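Local coordinates for protein putative methylthioribose-1-phosphate isomerase (Pyrococcus horikoshii OT3, PDB 6A34) that probably interconverts 5-methylthioribose 1-phosphate and 5-methylthioribulose 1-phosphate, an aldose-ketose isomerisation in the methionine salvage pathway, at residues Phe68-Ala74 with Ile132-Tyr137. Numbering follows the deposited sequence.
Sequences FGLALYA and IVQEAY
Ala71 and Ala136 meet methyl to methyl, CB to CB 3.9 Å, where two helices of the largely helical N-terminal part of this MtnA-type isomerase pack antiparallel. Their local axes run 8.3 Å apart at 157°. Alanines at 71 and 136 allow the backbones close: CA of Ala71 lies 4.5 Å from CA of Val133. Toward one end, Phe68 reaches across. With CG anti to its carbonyl carbon (chi1 -75°), its ring passes beside Ala136, CD1 3.4 Å from Ala136 CB, and turns an edge to Tyr137 in an offset edge-to-face pair. The ring centroids of Phe68 and Tyr137 are 5.4 Å apart, the planes inclined at 64°. At the other end Ala74 CB touches the CG2 methyls of both Ile132 and Val133, while CD1 of Ile132 also comes alongside it.

Further out, helices 82-97 and 104-119 take up the side chains of Leu70 and Ile132, through Phe89, Leu110 and Val117 among others, so the pair is part of a bundle with these two helices. Strand 17-20 adds Val17 against Phe68, and the backbone O of Tyr19 hydrogen-bonds Tyr137 OH. That bond holds the hydroxyl end of the Tyr137 ring, which Phe68 CE1 meets toward the rim, 3.8 Å above the plane.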
ATOM      1  N   PHE A  68     -28.915   8.133 -19.669  1.00 34.81           N
ATOM      2  CA  PHE A  68     -29.325   7.194 -20.713  1.00 36.87           C
ATOM      3  C   PHE A  68     -30.453   6.279 -20.240  1.00 36.32           C
ATOM      4  O   PHE A  68     -31.094   5.668 -21.056  1.00 37.33           O
ATOM      5  CB  PHE A  68     -28.144   6.362 -21.200  1.00 35.65           C
ATOM      6  CG  PHE A  68     -27.215   7.143 -22.087  1.00 36.50           C
ATOM      7  CD1 PHE A  68     -27.709   8.042 -23.014  1.00 39.46           C
ATOM      8  CD2 PHE A  68     -25.849   6.966 -22.006  1.00 37.02           C
ATOM      9  CE1 PHE A  68     -26.857   8.740 -23.846  1.00 44.34           C
ATOM     10  CE2 PHE A  68     -24.999   7.685 -22.823  1.00 38.32           C
ATOM     11  CZ  PHE A  68     -25.500   8.574 -23.733  1.00 42.13           C
ATOM     12  N   GLY A  69     -30.645   6.164 -18.921  1.00 38.25           N
ATOM     13  CA  GLY A  69     -31.789   5.450 -18.359  1.00 40.20           C
ATOM     14  C   GLY A  69     -33.101   6.162 -18.643  1.00 36.57           C
ATOM     15  O   GLY A  69     -34.131   5.510 -18.852  1.00 35.97           O
ATOM     16  N   LEU A  70     -33.065   7.498 -18.654  1.00 36.68           N
ATOM     17  CA  LEU A  70     -34.230   8.289 -19.045  1.00 39.66           C
ATOM     18  C   LEU A  70     -34.446   8.263 -20.562  1.00 38.37           C
ATOM     19  O   LEU A  70     -35.565   8.251 -21.009  1.00 39.62           O
ATOM     20  CB  LEU A  70     -34.056   9.710 -18.519  1.00 38.76           C
ATOM     21  CG  LEU A  70     -34.052   9.800 -16.990  1.00 40.23           C
ATOM     22  CD1 LEU A  70     -33.731  11.202 -16.547  1.00 38.43           C
ATOM     23  CD2 LEU A  70     -35.392   9.351 -16.416  1.00 40.60           C
ATOM     24  N   ALA A  71     -33.364   8.310 -21.340  1.00 39.82           N
ATOM     25  CA  ALA A  71     -33.438   8.162 -22.791  1.00 37.24           C
ATOM     26  C   ALA A  71     -34.129   6.831 -23.105  1.00 38.37           C
ATOM     27  O   ALA A  71     -35.080   6.794 -23.878  1.00 39.52           O
ATOM     28  CB  ALA A  71     -32.060   8.214 -23.399  1.00 35.07           C
ATOM     29  N   LEU A  72     -33.663   5.764 -22.451  1.00 37.22           N
ATOM     30  CA  LEU A  72     -34.235   4.439 -22.607  1.00 40.19           C
ATOM     31  C   LEU A  72     -35.733   4.502 -22.271  1.00 38.88           C
ATOM     32  O   LEU A  72     -36.565   4.005 -23.035  1.00 40.50           O
ATOM     33  CB  LEU A  72     -33.500   3.424 -21.729  1.00 37.77           C
ATOM     34  CG  LEU A  72     -34.039   1.998 -21.807  1.00 42.07           C
ATOM     35  CD1 LEU A  72     -33.680   1.352 -23.129  1.00 48.42           C
ATOM     36  CD2 LEU A  72     -33.510   1.142 -20.680  1.00 49.69           C
ATOM     37  N   TYR A  73     -36.072   5.154 -21.162  1.00 36.03           N
ATOM     38  CA  TYR A  73     -37.453   5.299 -20.787  1.00 35.39           C
ATOM     39  C   TYR A  73     -38.233   5.961 -21.928  1.00 38.99           C
ATOM     40  O   TYR A  73     -39.335   5.521 -22.270  1.00 39.08           O
ATOM     41  CB  TYR A  73     -37.637   6.109 -19.504  1.00 35.96           C
ATOM     42  CG  TYR A  73     -39.089   6.408 -19.290  1.00 35.84           C
ATOM     43  CD1 TYR A  73     -39.972   5.409 -18.890  1.00 39.37           C
ATOM     44  CD2 TYR A  73     -39.594   7.661 -19.589  1.00 33.69           C
ATOM     45  CE1 TYR A  73     -41.337   5.654 -18.784  1.00 39.46           C
ATOM     46  CE2 TYR A  73     -40.951   7.922 -19.487  1.00 38.84           C
ATOM     47  CZ  TYR A  73     -41.823   6.918 -19.087  1.00 36.91           C
ATOM     48  OH  TYR A  73     -43.144   7.223 -18.992  1.00 36.79           O
ATOM     49  N   ALA A  74     -37.675   7.038 -22.491  1.00 37.85           N
ATOM     50  CA  ALA A  74     -38.364   7.825 -23.510  1.00 37.39           C
ATOM     51  C   ALA A  74     -38.663   6.979 -24.767  1.00 37.91           C
ATOM     52  O   ALA A  74     -39.745   7.078 -25.340  1.00 42.22           O
ATOM     53  CB  ALA A  74     -37.538   9.047 -23.842  1.00 35.88           C
ATOM     54  N   ILE A 132     -35.211  14.547 -24.551  1.00 31.93           N
ATOM     55  CA  ILE A 132     -34.645  13.729 -23.503  1.00 33.90           C
ATOM     56  C   ILE A 132     -33.456  12.950 -24.052  1.00 34.64           C
ATOM     57  O   ILE A 132     -32.425  12.895 -23.416  1.00 31.93           O
ATOM     58  CB  ILE A 132     -35.688  12.749 -22.946  1.00 34.11           C
ATOM     59  CG1 ILE A 132     -36.755  13.465 -22.125  1.00 31.52           C
ATOM     60  CG2 ILE A 132     -35.013  11.633 -22.158  1.00 33.29           C
ATOM     61  CD1 ILE A 132     -37.964  12.607 -21.865  1.00 31.93           C
ATOM     62  N   VAL A 133     -33.650  12.299 -25.207  1.00 34.01           N
ATOM     63  CA  VAL A 133     -32.638  11.441 -25.763  1.00 35.67           C
ATOM     64  C   VAL A 133     -31.426  12.316 -26.118  1.00 42.30           C
ATOM     65  O   VAL A 133     -30.254  11.943 -25.839  1.00 40.58           O
ATOM     66  CB  VAL A 133     -33.155  10.635 -26.974  1.00 37.04           C
ATOM     67  CG1 VAL A 133     -32.018   9.934 -27.721  1.00 38.53           C
ATOM     68  CG2 VAL A 133     -34.244   9.644 -26.577  1.00 33.85           C
ATOM     69  N   GLN A 134     -31.713  13.476 -26.721  1.00 35.92           N
ATOM     70  CA  GLN A 134     -30.689  14.367 -27.173  1.00 39.65           C
ATOM     71  C   GLN A 134     -29.839  14.824 -25.971  1.00 39.29           C
ATOM     72  O   GLN A 134     -28.623  14.863 -26.066  1.00 38.55           O
ATOM     73  CB  GLN A 134     -31.297  15.558 -27.920  1.00 40.22           C
ATOM     74  CG  GLN A 134     -30.275  16.618 -28.307  1.00 42.87           C
ATOM     75  CD  GLN A 134     -30.869  17.735 -29.131  1.00 47.73           C
ATOM     76  OE1 GLN A 134     -30.775  17.746 -30.357  1.00 50.97           O
ATOM     77  NE2 GLN A 134     -31.487  18.685 -28.455  1.00 41.63           N
ATOM     78  N   GLU A 135     -30.510  15.222 -24.890  1.00 36.65           N
ATOM     79  CA  GLU A 135     -29.896  15.638 -23.671  1.00 40.27           C
ATOM     80  C   GLU A 135     -28.969  14.551 -23.096  1.00 40.63           C
ATOM     81  O   GLU A 135     -27.882  14.890 -22.653  1.00 35.20           O
ATOM     82  CB  GLU A 135     -30.943  16.024 -22.627  1.00 39.32           C
ATOM     83  CG  GLU A 135     -30.475  17.137 -21.702  1.00 42.13           C
ATOM     84  CD  GLU A 135     -29.983  18.414 -22.378  1.00 45.36           C
ATOM     85  OE1 GLU A 135     -30.207  18.569 -23.600  1.00 46.44           O
ATOM     86  OE2 GLU A 135     -29.388  19.272 -21.669  1.00 47.30           O
ATOM     87  N   ALA A 136     -29.397  13.279 -23.098  1.00 35.36           N
ATOM     88  CA  ALA A 136     -28.581  12.196 -22.559  1.00 32.59           C
ATOM     89  C   ALA A 136     -27.298  12.048 -23.387  1.00 36.43           C
ATOM     90  O   ALA A 136     -26.216  11.847 -22.828  1.00 36.26           O
ATOM     91  CB  ALA A 136     -29.366  10.908 -22.494  1.00 35.22           C
ATOM     92  N   TYR A 137     -27.386  12.237 -24.716  1.00 37.04           N
ATOM     93  CA  TYR A 137     -26.199  12.144 -25.548  1.00 34.23           C
ATOM     94  C   TYR A 137     -25.270  13.323 -25.247  1.00 38.53           C
ATOM     95  O   TYR A 137     -24.049  13.185 -25.293  1.00 38.38           O
ATOM     96  CB  TYR A 137     -26.516  12.072 -27.043  1.00 35.03           C
ATOM     97  CG  TYR A 137     -26.890  10.691 -27.526  1.00 40.51           C
ATOM     98  CD1 TYR A 137     -25.984   9.640 -27.475  1.00 38.34           C
ATOM     99  CD2 TYR A 137     -28.147  10.429 -28.044  1.00 38.35           C
ATOM    100  CE1 TYR A 137     -26.312   8.372 -27.920  1.00 38.49           C
ATOM    101  CE2 TYR A 137     -28.489   9.169 -28.504  1.00 38.33           C
ATOM    102  CZ  TYR A 137     -27.575   8.136 -28.426  1.00 37.00           C
ATOM    103  OH  TYR A 137     -27.899   6.898 -28.859  1.00 38.68           O
TER